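Local coordinates for sortase B (Streptococcus pyogenes, PDB 3PSQ), which is a class B sortase involved in pilus assembly, probably acting as a cysteine transpeptidase that joins proteins through an acyl-thioester intermediate, at residues L29-W39 with P50-Y60. Sequence-based numbering, arbitrary orientation.
Sequences LLAINSDVMAW and PIVQGENNLEY. With ZN (zinc ion), chain P.
Asp35 OD2 is held twice: it binds the zinc ion at 2.0 Å and accepts a hydrogen bond from Tyr60 OH at 2.7 Å, met on the anti side of the carboxylate. Glu55 OE2, Glu59 OE2 and a water also bind the zinc, with Glu55 OE1 as a longer contact, so the cation offsets carboxylates that would otherwise probably repel one another. The Tyr60 phenol belongs to the second shell, as does Lys63 NZ, hydrogen-bonded to Glu59 OE2. Asn33, its CG anti to the backbone N (chi1 177°), sends ND2 to Tyr60 OH at 3.1 Å in a nearly straight bond lying in the amide plane; ND2 also reaches Val65 O. Val52 CG2 sits over the centre of the Tyr60 ring.

Next to the metal site the backbones pair antiparallel. Gln53 N donates to Asp35 O, Met37 N to Ile51 O at 2.9 Å, and Ile51 N to Ala38 O. Pro50 lies over the indole of Trp39, CD 3.9 Å from the centroid of the six-membered ring in a CH-pi contact, while Leu29 CD1 presses on Pro50 CG at 3.5 Å. Opposite Ile51 stand two residues, Met37 and Ala38, a classic bulge in the sortase-fold hairpin of strands 36-41 and 48-53.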
loop_
_atom_site.group_PDB
_atom_site.type_symbol
_atom_site.label_atom_id
_atom_site.label_comp_id
_atom_site.label_asym_id
_atom_site.label_seq_id
_atom_site.Cartn_x
_atom_site.Cartn_y
_atom_site.Cartn_z
ATOM N N LEU A 29 8.274 8.442 16.550
ATOM C CA LEU A 29 8.914 7.760 15.430
ATOM C C LEU A 29 9.497 8.736 14.451
ATOM O O LEU A 29 10.623 8.562 13.984
ATOM C CB LEU A 29 7.956 6.796 14.711
ATOM C CG LEU A 29 7.635 5.616 15.598
ATOM C CD1 LEU A 29 6.630 4.679 15.005
ATOM C CD2 LEU A 29 8.942 4.900 15.945
ATOM N N LEU A 30 8.741 9.782 14.152
ATOM C CA LEU A 30 9.165 10.790 13.199
ATOM C C LEU A 30 10.449 11.425 13.664
ATOM O O LEU A 30 11.317 11.761 12.857
ATOM C CB LEU A 30 8.088 11.857 13.052
ATOM C CG LEU A 30 6.934 11.473 12.126
ATOM C CD1 LEU A 30 5.715 12.397 12.275
ATOM C CD2 LEU A 30 7.435 11.421 10.702
ATOM N N ALA A 31 10.562 11.576 14.976
ATOM C CA ALA A 31 11.694 12.232 15.618
ATOM C C ALA A 31 12.937 11.331 15.635
ATOM O O ALA A 31 14.072 11.803 15.755
ATOM C CB ALA A 31 11.307 12.588 17.042
ATOM N N ILE A 32 12.695 10.030 15.523
ATOM C CA ILE A 32 13.706 8.978 15.736
ATOM C C ILE A 32 14.326 8.532 14.405
ATOM O O ILE A 32 15.499 8.191 14.348
ATOM C CB ILE A 32 13.028 7.789 16.514
ATOM C CG1 ILE A 32 12.931 8.159 17.987
ATOM C CG2 ILE A 32 13.740 6.470 16.381
ATOM C CD1 ILE A 32 14.162 8.921 18.422
ATOM N N ASN A 33 13.534 8.551 13.342
ATOM C CA ASN A 33 13.973 8.035 12.065
ATOM C C ASN A 33 13.329 8.890 10.985
ATOM O O ASN A 33 12.128 8.780 10.703
ATOM C CB ASN A 33 13.555 6.547 11.964
ATOM C CG ASN A 33 13.907 5.893 10.612
ATOM O OD1 ASN A 33 14.638 6.447 9.797
ATOM N ND2 ASN A 33 13.361 4.721 10.382
ATOM N N SER A 34 14.143 9.722 10.347
ATOM C CA SER A 34 13.656 10.576 9.261
ATOM C C SER A 34 13.065 9.804 8.065
ATOM O O SER A 34 12.372 10.412 7.224
ATOM C CB SER A 34 14.755 11.523 8.800
ATOM O OG SER A 34 15.824 10.789 8.207
ATOM N N ASP A 35 13.312 8.488 7.980
ATOM C CA ASP A 35 12.591 7.643 6.997
ATOM C C ASP A 35 11.077 7.509 7.275
ATOM O O ASP A 35 10.302 7.227 6.362
ATOM C CB ASP A 35 13.179 6.228 6.951
ATOM C CG ASP A 35 14.513 6.146 6.224
ATOM O OD1 ASP A 35 15.065 7.184 5.826
ATOM O OD2 ASP A 35 15.009 5.012 6.051
ATOM N N VAL A 36 10.670 7.650 8.540
ATOM C CA VAL A 36 9.249 7.603 8.912
ATOM C C VAL A 36 8.500 8.772 8.229
ATOM O O VAL A 36 8.932 9.912 8.326
ATOM C CB VAL A 36 9.047 7.602 10.457
ATOM C CG1 VAL A 36 7.551 7.659 10.820
ATOM C CG2 VAL A 36 9.727 6.337 11.125
ATOM N N MET A 37 7.406 8.494 7.517
ATOM C CA MET A 37 6.782 9.582 6.736
ATOM C C MET A 37 5.251 9.539 6.632
ATOM O O MET A 37 4.659 10.409 6.025
ATOM C CB MET A 37 7.403 9.714 5.312
ATOM C CG MET A 37 7.671 8.415 4.617
ATOM S SD MET A 37 6.226 7.415 4.230
ATOM C CE MET A 37 5.228 8.556 3.206
ATOM N N ALA A 38 4.618 8.523 7.184
ATOM C CA ALA A 38 3.156 8.474 7.178
ATOM C C ALA A 38 2.597 7.482 8.207
ATOM O O ALA A 38 3.322 6.670 8.756
ATOM C CB ALA A 38 2.624 8.141 5.798
ATOM N N TRP A 39 1.287 7.555 8.441
ATOM C CA TRP A 39 0.590 6.573 9.247
ATOM C C TRP A 39 -0.512 6.030 8.390
ATOM O O TRP A 39 -1.201 6.791 7.700
ATOM C CB TRP A 39 0.019 7.200 10.530
ATOM C CG TRP A 39 -0.406 6.162 11.556
ATOM C CD1 TRP A 39 -1.579 5.459 11.579
ATOM C CD2 TRP A 39 0.348 5.712 12.693
ATOM N NE1 TRP A 39 -1.589 4.588 12.655
ATOM C CE2 TRP A 39 -0.422 4.742 13.354
ATOM C CE3 TRP A 39 1.608 6.046 13.216
ATOM C CZ2 TRP A 39 0.026 4.098 14.504
ATOM C CZ3 TRP A 39 2.059 5.398 14.336
ATOM C CH2 TRP A 39 1.271 4.437 14.974
ATOM N N PRO A 50 2.733 3.019 11.528
ATOM C CA PRO A 50 3.631 3.990 10.930
ATOM C C PRO A 50 4.249 3.401 9.651
ATOM O O PRO A 50 4.396 2.175 9.543
ATOM C CB PRO A 50 4.697 4.194 12.013
ATOM C CG PRO A 50 4.732 2.797 12.769
ATOM C CD PRO A 50 3.307 2.347 12.730
ATOM N N ILE A 51 4.558 4.265 8.678
ATOM C CA ILE A 51 5.076 3.847 7.345
ATOM C C ILE A 51 6.403 4.530 7.142
ATOM O O ILE A 51 6.553 5.703 7.447
ATOM C CB ILE A 51 4.139 4.262 6.177
ATOM C CG1 ILE A 51 2.708 3.684 6.359
ATOM C CG2 ILE A 51 4.710 3.853 4.824
ATOM C CD1 ILE A 51 2.580 2.132 6.390
ATOM N N VAL A 52 7.377 3.784 6.634
ATOM C CA VAL A 52 8.651 4.375 6.288
ATOM C C VAL A 52 8.816 4.420 4.789
ATOM O O VAL A 52 8.139 3.694 4.050
ATOM C CB VAL A 52 9.853 3.595 6.871
ATOM C CG1 VAL A 52 9.909 3.757 8.380
ATOM C CG2 VAL A 52 9.797 2.117 6.442
ATOM N N GLN A 53 9.752 5.259 4.350
ATOM C CA GLN A 53 10.265 5.138 3.005
ATOM C C GLN A 53 11.768 4.969 3.070
ATOM O O GLN A 53 12.467 5.795 3.687
ATOM C CB GLN A 53 9.945 6.361 2.154
ATOM C CG GLN A 53 10.556 6.265 0.738
ATOM C CD GLN A 53 10.270 7.506 -0.080
ATOM O OE1 GLN A 53 10.785 8.579 0.217
ATOM N NE2 GLN A 53 9.440 7.365 -1.111
ATOM N N GLY A 54 12.275 3.914 2.424
ATOM C CA GLY A 54 13.726 3.721 2.382
ATOM C C GLY A 54 14.378 4.372 1.176
ATOM O O GLY A 54 13.668 4.907 0.300
ATOM N N GLU A 55 15.712 4.296 1.108
ATOM C CA GLU A 55 16.480 4.839 -0.036
ATOM C C GLU A 55 16.416 3.888 -1.209
ATOM O O GLU A 55 16.762 4.264 -2.340
ATOM C CB GLU A 55 17.922 5.129 0.342
ATOM C CG GLU A 55 18.075 6.217 1.462
ATOM C CD GLU A 55 17.826 5.662 2.874
ATOM O OE1 GLU A 55 18.729 4.992 3.401
ATOM O OE2 GLU A 55 16.744 5.921 3.473
ATOM N N ASN A 56 15.951 2.665 -0.933
ATOM C CA ASN A 56 15.698 1.635 -1.927
ATOM C C ASN A 56 14.604 0.731 -1.364
ATOM O O ASN A 56 14.181 0.934 -0.231
ATOM C CB ASN A 56 16.980 0.822 -2.215
ATOM C CG ASN A 56 17.549 0.139 -0.960
ATOM O OD1 ASN A 56 16.931 -0.749 -0.410
ATOM N ND2 ASN A 56 18.723 0.581 -0.497
ATOM N N ASN A 57 14.177 -0.281 -2.119
ATOM C CA ASN A 57 13.083 -1.138 -1.697
ATOM C C ASN A 57 13.504 -2.427 -0.998
ATOM O O ASN A 57 12.684 -3.317 -0.784
ATOM C CB ASN A 57 12.170 -1.466 -2.866
ATOM C CG ASN A 57 11.383 -0.250 -3.355
ATOM O OD1 ASN A 57 11.183 0.729 -2.621
ATOM N ND2 ASN A 57 10.916 -0.321 -4.600
ATOM N N LEU A 58 14.778 -2.533 -0.642
ATOM C CA LEU A 58 15.256 -3.724 0.081
ATOM C C LEU A 58 15.593 -3.374 1.540
ATOM O O LEU A 58 15.544 -4.233 2.395
ATOM C CB LEU A 58 16.478 -4.346 -0.635
ATOM C CG LEU A 58 16.307 -4.822 -2.110
ATOM C CD1 LEU A 58 17.595 -5.245 -2.766
ATOM C CD2 LEU A 58 15.375 -5.949 -2.231
ATOM N N GLU A 59 15.877 -2.097 1.800
ATOM C CA GLU A 59 16.300 -1.583 3.092
ATOM C C GLU A 59 15.516 -2.058 4.347
ATOM O O GLU A 59 16.114 -2.287 5.424
ATOM C CB GLU A 59 16.376 -0.043 3.059
ATOM C CG GLU A 59 16.644 0.636 4.453
ATOM C CD GLU A 59 16.650 2.146 4.347
ATOM O OE1 GLU A 59 16.266 2.653 3.275
ATOM O OE2 GLU A 59 17.007 2.841 5.320
ATOM N N TYR A 60 14.211 -2.193 4.201
ATOM C CA TYR A 60 13.348 -2.546 5.315
ATOM C C TYR A 60 12.940 -4.022 5.382
ATOM O O TYR A 60 12.028 -4.364 6.110
ATOM C CB TYR A 60 12.112 -1.582 5.424
ATOM C CG TYR A 60 12.555 -0.271 6.033
ATOM C CD1 TYR A 60 12.652 -0.129 7.393
ATOM C CD2 TYR A 60 13.005 0.785 5.234
ATOM C CE1 TYR A 60 13.152 1.029 7.952
ATOM C CE2 TYR A 60 13.487 1.961 5.791
ATOM C CZ TYR A 60 13.557 2.073 7.151
ATOM O OH TYR A 60 14.038 3.220 7.756
HETATM ZN ZN ZN P . 16.833 4.784 5.221
HETATM O O HOH W 1 17.960 5.541 6.750
#